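PDB 4R0G: Lpg0393 helical bundle domain-containing protein from Legionella pneumophila subsp. pneumophila str. Philadelphia 1, which probably acts as a guanine-nucleotide exchange factor for the small GTPases Rab5, Rab21 and Rab22 through a VPS9-like domain. Local coordinates for residues Leu82-Ala85 / Leu86-Ser90. Sequence-based numbering, arbitrary orientation.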
loop_
_atom_site.group_PDB
_atom_site.type_symbol
_atom_site.label_atom_id
_atom_site.label_comp_id
_atom_site.label_asym_id
_atom_site.label_seq_id
_atom_site.Cartn_x
_atom_site.Cartn_y
_atom_site.Cartn_z
ATOM N N LEU A 82 9.706 4.934 -2.900
ATOM C CA LEU A 82 9.880 5.512 -1.563
ATOM C C LEU A 82 10.183 4.404 -0.594
ATOM O O LEU A 82 10.970 4.564 0.328
ATOM C CB LEU A 82 8.628 6.266 -1.111
ATOM C CG LEU A 82 8.558 7.645 -1.766
ATOM C CD1 LEU A 82 7.178 8.240 -1.682
ATOM C CD2 LEU A 82 9.556 8.550 -1.065
ATOM N N SER A 83 9.550 3.264 -0.837
ATOM C CA SER A 83 9.757 2.099 -0.011
ATOM C C SER A 83 11.122 1.479 -0.256
ATOM O O SER A 83 11.845 1.182 0.698
ATOM C CB SER A 83 8.665 1.067 -0.220
ATOM O OG SER A 83 9.153 -0.161 0.261
ATOM N N TYR A 84 11.476 1.297 -1.528
ATOM C CA TYR A 84 12.796 0.770 -1.884
ATOM C C TYR A 84 13.900 1.617 -1.252
ATOM O O TYR A 84 14.916 1.079 -0.806
ATOM C CB TYR A 84 12.970 0.699 -3.408
ATOM C CG TYR A 84 14.265 0.046 -3.898
ATOM C CD1 TYR A 84 14.413 -1.339 -3.904
ATOM C CD2 TYR A 84 15.323 0.817 -4.398
ATOM C CE1 TYR A 84 15.592 -1.948 -4.372
ATOM C CE2 TYR A 84 16.500 0.226 -4.873
ATOM C CZ TYR A 84 16.630 -1.163 -4.857
ATOM O OH TYR A 84 17.796 -1.764 -5.311
ATOM N N ALA A 85 13.708 2.937 -1.224
ATOM C CA ALA A 85 14.698 3.819 -0.623
ATOM C C ALA A 85 14.895 3.393 0.810
ATOM O O ALA A 85 15.994 3.060 1.238
ATOM C CB ALA A 85 14.229 5.245 -0.669
ATOM N N LEU A 86 13.784 3.366 1.533
ATOM C CA LEU A 86 13.773 3.087 2.951
ATOM C C LEU A 86 14.466 1.778 3.272
ATOM O O LEU A 86 15.330 1.719 4.142
ATOM C CB LEU A 86 12.343 3.073 3.443
ATOM C CG LEU A 86 12.321 2.879 4.944
ATOM C CD1 LEU A 86 11.540 3.984 5.592
ATOM C CD2 LEU A 86 11.695 1.524 5.226
ATOM N N THR A 87 14.115 0.731 2.541
ATOM C CA THR A 87 14.669 -0.589 2.815
ATOM C C THR A 87 16.144 -0.663 2.456
ATOM O O THR A 87 16.920 -1.294 3.171
ATOM C CB THR A 87 13.890 -1.679 2.081
ATOM O OG1 THR A 87 13.732 -1.277 0.717
ATOM C CG2 THR A 87 12.503 -1.875 2.719
ATOM N N THR A 88 16.524 -0.028 1.354
ATOM C CA THR A 88 17.901 -0.022 0.931
ATOM C C THR A 88 18.749 0.738 1.961
ATOM O O THR A 88 19.931 0.454 2.162
ATOM C CB THR A 88 18.041 0.698 -0.393
ATOM O OG1 THR A 88 17.168 0.108 -1.353
ATOM C CG2 THR A 88 19.497 0.619 -0.911
ATOM N N ILE A 89 18.148 1.722 2.615
ATOM C CA ILE A 89 18.890 2.470 3.601
ATOM C C ILE A 89 19.034 1.617 4.857
ATOM O O ILE A 89 20.060 1.652 5.531
ATOM C CB ILE A 89 18.238 3.830 3.893
ATOM C CG1 ILE A 89 18.359 4.735 2.663
ATOM C CG2 ILE A 89 18.882 4.481 5.077
ATOM C CD1 ILE A 89 17.643 6.058 2.792
ATOM N N SER A 90 18.033 0.800 5.145
ATOM C CA SER A 90 18.105 -0.041 6.341
ATOM C C SER A 90 19.169 -1.126 6.183
ATOM O O SER A 90 19.782 -1.575 7.162
ATOM C CB SER A 90 16.725 -0.614 6.740
ATOM O OG SER A 90 16.171 -1.409 5.728
#
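Tyr84 and Thr88, one turn apart on helix 80-101, illustrate how a threonine can fold its hydroxyl back onto the preceding turn. Both sit within the regular i to i+4 main-chain bonding of the helix: Leu86 N, Thr87 N, Thr88 N and Ile89 N each bond to the carbonyl four residues earlier, from Leu82 O to Ala85 O. Thr87 N sits 3.0 Å from Ser83 O.

Side-chain hydroxyls add to this pattern. Thr88 OG1 lies beside its own backbone N (chi1 -55°) and donates to Tyr84 O, while Thr88 N reaches the same oxygen from the opposite face of the carbonyl plane, at 2.9 Å. Further on, Ser90 OG donates to Thr87 O at 2.7 Å. Thr87 OG1 lies near two carbonyl oxygens, Ser83 O and Tyr84 O.

The same threonine also meets an aromatic ring. With CG anti to the backbone N (chi1 -175°), the Tyr84 ring is carried alongside the next turn, and Thr88 OG1 sits over the middle of one face, 3.5 Å above the ring plane.

On other sides of the helix, Leu86 packs on Leu67 and Tyr68 of helix 58-71, Ile89 meets Trp51, and Ser83 OG bonds to His71 NE2. Within this VPS9-like domain, the chemistry implies that the hydroxyl of the buried residue Thr88 has an acceptor one turn back in its own helix, and that Tyr84 O is gripped by two donors.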